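Local coordinates for protein carbonic anhydrase (Porphyridium purpureum, PDB 1DDZ) that probably catalyses the reversible hydration of carbon dioxide to hydrogencarbonate as a zinc-dependent beta-class carbonic anhydrase, at residues R144-I148 against Q368-Y373; G217-L221 against N297-R301. One frame throughout, in Å; residues are numbered along the deposited sequence.

Interaction 1 of 2, residues R144-I148 against Q368-Y373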
# COMPACT_ATOMS: atom_id res chain seq x y z
N ARG A 144 5.31 -20.44 -0.65
CA ARG A 144 4.62 -20.51 0.63
C ARG A 144 5.33 -19.61 1.66
O ARG A 144 5.52 -20.01 2.81
CB ARG A 144 4.62 -21.97 1.13
CG ARG A 144 3.82 -22.94 0.26
CD ARG A 144 4.03 -24.40 0.66
NE ARG A 144 5.32 -24.91 0.20
CZ ARG A 144 6.15 -25.67 0.93
NH1 ARG A 144 5.83 -26.02 2.17
NH2 ARG A 144 7.32 -26.07 0.42
N LEU A 145 5.79 -18.44 1.23
CA LEU A 145 6.49 -17.53 2.13
C LEU A 145 5.59 -16.61 2.97
O LEU A 145 6.09 -15.87 3.82
CB LEU A 145 7.52 -16.69 1.35
CG LEU A 145 8.69 -17.43 0.68
CD1 LEU A 145 9.61 -16.43 0.04
CD2 LEU A 145 9.47 -18.25 1.68
N GLY A 146 4.28 -16.65 2.75
CA GLY A 146 3.37 -15.81 3.50
C GLY A 146 3.29 -14.36 3.04
O GLY A 146 3.36 -14.06 1.84
N LEU A 147 3.16 -13.45 4.01
CA LEU A 147 3.06 -12.01 3.76
C LEU A 147 3.97 -11.51 2.63
O LEU A 147 3.49 -10.90 1.67
CB LEU A 147 3.41 -11.24 5.05
CG LEU A 147 3.45 -9.71 5.28
CD1 LEU A 147 4.35 -8.94 4.34
CD2 LEU A 147 2.08 -9.14 5.23
N ILE A 148 5.27 -11.74 2.76
CA ILE A 148 6.22 -11.28 1.77
C ILE A 148 6.04 -11.82 0.35
O ILE A 148 6.50 -11.18 -0.61
CB ILE A 148 7.66 -11.52 2.24
CG1 ILE A 148 8.62 -10.73 1.35
CG2 ILE A 148 7.97 -13.01 2.25
CD1 ILE A 148 10.00 -10.70 1.87
N GLN A 368 9.28 -9.05 8.13
CA GLN A 368 9.09 -10.50 8.05
C GLN A 368 10.33 -11.20 7.51
O GLN A 368 10.80 -12.18 8.10
CB GLN A 368 7.89 -10.86 7.17
CG GLN A 368 7.66 -12.36 7.17
CD GLN A 368 6.81 -12.83 6.03
OE1 GLN A 368 6.60 -12.11 5.06
NE2 GLN A 368 6.31 -14.05 6.14
N TYR A 369 10.86 -10.70 6.40
CA TYR A 369 12.04 -11.28 5.80
C TYR A 369 13.21 -11.35 6.81
O TYR A 369 13.87 -12.38 6.93
CB TYR A 369 12.46 -10.48 4.57
CG TYR A 369 13.60 -11.16 3.81
CD1 TYR A 369 13.33 -12.15 2.88
CD2 TYR A 369 14.93 -10.82 4.05
CE1 TYR A 369 14.34 -12.80 2.21
CE2 TYR A 369 15.96 -11.46 3.38
CZ TYR A 369 15.66 -12.45 2.45
OH TYR A 369 16.66 -13.11 1.76
N ALA A 370 13.42 -10.27 7.56
CA ALA A 370 14.51 -10.20 8.54
C ALA A 370 14.29 -11.05 9.78
O ALA A 370 15.17 -11.78 10.21
CB ALA A 370 14.75 -8.76 8.94
N VAL A 371 13.12 -10.90 10.38
CA VAL A 371 12.78 -11.62 11.60
C VAL A 371 12.49 -13.10 11.37
O VAL A 371 13.08 -13.95 12.03
CB VAL A 371 11.54 -10.97 12.30
CG1 VAL A 371 11.13 -11.76 13.54
CG2 VAL A 371 11.85 -9.52 12.68
N GLN A 372 11.60 -13.41 10.44
CA GLN A 372 11.23 -14.80 10.19
C GLN A 372 12.22 -15.63 9.40
O GLN A 372 12.49 -16.77 9.77
CB GLN A 372 9.88 -14.87 9.52
CG GLN A 372 9.38 -16.28 9.39
CD GLN A 372 8.00 -16.35 8.79
OE1 GLN A 372 7.37 -15.33 8.55
NE2 GLN A 372 7.54 -17.56 8.51
N TYR A 373 12.76 -15.08 8.32
CA TYR A 373 13.68 -15.81 7.47
C TYR A 373 15.17 -15.65 7.78
O TYR A 373 15.88 -16.65 7.89
CB TYR A 373 13.35 -15.53 6.00
CG TYR A 373 11.92 -15.93 5.69
CD1 TYR A 373 11.04 -15.06 5.06
CD2 TYR A 373 11.44 -17.17 6.11
CE1 TYR A 373 9.69 -15.44 4.85
CE2 TYR A 373 10.10 -17.55 5.91
CZ TYR A 373 9.23 -16.69 5.28
OH TYR A 373 7.93 -17.15 4.99
O HOH W 1 4.63 -16.84 6.83
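Gln368 plugs its carboxamide into the bend of the 144-148 backbone and is bonded there at both ends. OE1 accepts from the main chain, Ile148 N to Gln368 OE1 being 2.7 Å, with the donor in the carbonyl plane. NE2 gives to Leu145 O at 3.0 Å, close to the line of that carbonyl, though the N-H itself is bent away (134°), and a straighter bond (162°) runs from Gln368 NE2 to Gln372 OE1, one helical turn on. Amide rotation is thereby fixed from three points. A second donor, Tyr373 OH, reaches Leu145 O at 2.5 Å from above the carbonyl plane. The contact joins the two carbonic anhydrase repeats of one chain: the C-terminal turns of helix 361-373 in the second repeat bind the loop entering helix 147-161 in the first. Apolar contacts flank the polar ones. Ile148 CG1 stands anti to the backbone N (chi1 -166°), which carries CD1 to 3.7 Å from Tyr369 CB, while Ile148 CG2 lies at the edge of the Tyr373 ring. Leu145 CD2 comes to 3.9 Å from Tyr373 CZ. Leu247 of the second subunit also packs on Tyr373.

Interaction 2 of 2, residues G217-L221 against N297-R301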
# COMPACT_ATOMS: atom_id res chain seq x y z
N GLY A 217 31.16 -8.27 -5.70
CA GLY A 217 32.51 -8.75 -5.93
C GLY A 217 33.46 -7.73 -6.55
O GLY A 217 34.65 -7.95 -6.56
N ASP A 218 32.92 -6.65 -7.12
CA ASP A 218 33.75 -5.60 -7.71
C ASP A 218 33.22 -4.18 -7.45
O ASP A 218 33.93 -3.19 -7.67
CB ASP A 218 33.95 -5.82 -9.23
CG ASP A 218 32.65 -5.73 -10.03
OD1 ASP A 218 32.72 -5.98 -11.25
OD2 ASP A 218 31.58 -5.42 -9.47
N GLY A 219 31.97 -4.09 -7.00
CA GLY A 219 31.37 -2.81 -6.71
C GLY A 219 31.26 -1.90 -7.91
O GLY A 219 31.10 -0.69 -7.77
N LYS A 220 31.25 -2.48 -9.11
CA LYS A 220 31.20 -1.68 -10.32
C LYS A 220 29.79 -1.51 -10.83
O LYS A 220 29.11 -2.48 -11.14
CB LYS A 220 32.09 -2.30 -11.39
CG LYS A 220 32.26 -1.42 -12.61
CD LYS A 220 33.32 -1.94 -13.55
CE LYS A 220 33.71 -0.82 -14.50
NZ LYS A 220 34.79 -1.15 -15.47
N LEU A 221 29.36 -0.27 -10.95
CA LEU A 221 28.02 -0.00 -11.43
C LEU A 221 27.92 -0.19 -12.94
O LEU A 221 28.77 0.32 -13.68
CB LEU A 221 27.59 1.42 -11.07
CG LEU A 221 27.46 1.78 -9.59
CD1 LEU A 221 27.10 3.26 -9.52
CD2 LEU A 221 26.40 0.93 -8.90
N ASN A 297 32.07 6.28 -9.50
CA ASN A 297 32.07 4.94 -8.93
C ASN A 297 33.42 4.26 -9.18
O ASN A 297 33.97 3.60 -8.30
CB ASN A 297 30.94 4.10 -9.51
CG ASN A 297 31.06 2.62 -9.15
OD1 ASN A 297 30.92 2.24 -7.99
ND2 ASN A 297 31.32 1.79 -10.14
N GLU A 298 33.97 4.48 -10.37
CA GLU A 298 35.26 3.90 -10.74
C GLU A 298 36.40 4.45 -9.88
O GLU A 298 37.24 3.69 -9.43
CB GLU A 298 35.56 4.14 -12.22
CG GLU A 298 36.79 3.36 -12.75
CD GLU A 298 36.66 1.85 -12.62
OE1 GLU A 298 37.70 1.17 -12.47
OE2 GLU A 298 35.52 1.32 -12.69
N ASN A 299 36.42 5.76 -9.64
CA ASN A 299 37.48 6.36 -8.81
C ASN A 299 37.40 5.73 -7.44
O ASN A 299 38.41 5.26 -6.89
CB ASN A 299 37.32 7.88 -8.69
CG ASN A 299 37.53 8.61 -10.00
OD1 ASN A 299 37.15 9.77 -10.14
ND2 ASN A 299 38.14 7.93 -10.99
N TRP A 300 36.18 5.66 -6.91
CA TRP A 300 35.92 5.06 -5.62
C TRP A 300 36.51 3.64 -5.55
O TRP A 300 37.26 3.33 -4.62
CB TRP A 300 34.42 5.02 -5.35
CG TRP A 300 34.07 4.23 -4.14
CD1 TRP A 300 34.35 4.55 -2.84
CD2 TRP A 300 33.47 2.92 -4.10
NE1 TRP A 300 33.97 3.52 -2.00
CE2 TRP A 300 33.42 2.51 -2.75
CE3 TRP A 300 32.96 2.06 -5.09
CZ2 TRP A 300 32.90 1.28 -2.36
CZ3 TRP A 300 32.44 0.84 -4.70
CH2 TRP A 300 32.41 0.46 -3.35
N ARG A 301 36.17 2.80 -6.52
CA ARG A 301 36.68 1.44 -6.56
C ARG A 301 38.19 1.36 -6.50
O ARG A 301 38.73 0.60 -5.72
CB ARG A 301 36.22 0.73 -7.82
CG ARG A 301 34.75 0.52 -7.95
CD ARG A 301 34.50 -0.21 -9.23
NE ARG A 301 35.34 -1.40 -9.27
CZ ARG A 301 36.15 -1.72 -10.27
NH1 ARG A 301 36.23 -0.94 -11.33
NH2 ARG A 301 36.87 -2.83 -10.20
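Arg301 and Lys220 lie against each other where the loop between the antiparallel strands 208-214 and 222-227, at one border of the first repeat's sheet, meets helix 292-307. The loop contains an Asx turn: Asp218 OD2 accepts from Lys220 N at 3.0 Å, from well above the carboxylate plane, while OD1 of the same group pairs with Arg222. Lys220 can be followed outward from there. Its CB sits over one face of the Arg301 guanidinium, 3.9 Å from Arg301 CD. CG stands anti to the backbone N (chi1 -171°), which lays the extended chain alongside Arg301, CD coming to 3.8 Å from Arg301 NH1. CE is closer to the acid, 3.3 Å from Glu298 OE2, and NZ ends in a long salt bridge to that same oxygen. Glu298 OE2 also takes a weak, charge-assisted bond from Arg301 NH1 at 2.7 Å, in the guanidinium plane. One carboxylate oxygen thus serves both cations, which probably offsets the closeness of Lys220 NZ to Arg301 NH1. Leu221 and Asn297, by contrast, are buried: Leu221 CG packs 3.7 Å from Asn297 CG, and Leu221 also touches Val293 and Phe294 of the same helix. Gly219 O lies at the edge of the Trp300 ring, near its plane; the other neighbours of this ring include Leu84 and, nearly perpendicular to it, the ring of Phe312. Arg301 bends at chi3 (52°), turning its NE back to the loop, where it donates to Asp218 O at 2.8 Å with an N-H...O angle of 136°, the oxygen at the edge of the guanidinium group but tilted somewhat from its plane.

How the interactions relate
Both interactions bring sequence from the second half of the chain against the first carbonic anhydrase repeat, at separate places: their centres are 32 Å apart and their nearest atoms about 17 Å, with no touch. In sequence, both segments of interaction 2 fall between those of interaction 1. Interaction 1 lies nearer the metal, the Tyr369 side chain being about 7 Å from a zinc ion and about 4 Å from the side chain of its ligand Asp76. Interaction 2 is more remote: the Leu221 side chain is about 13 Å from a zinc ion, though about 8 Å from that of the ligand His130. The second subunit reaches interaction 1 but does not touch the segments of interaction 2.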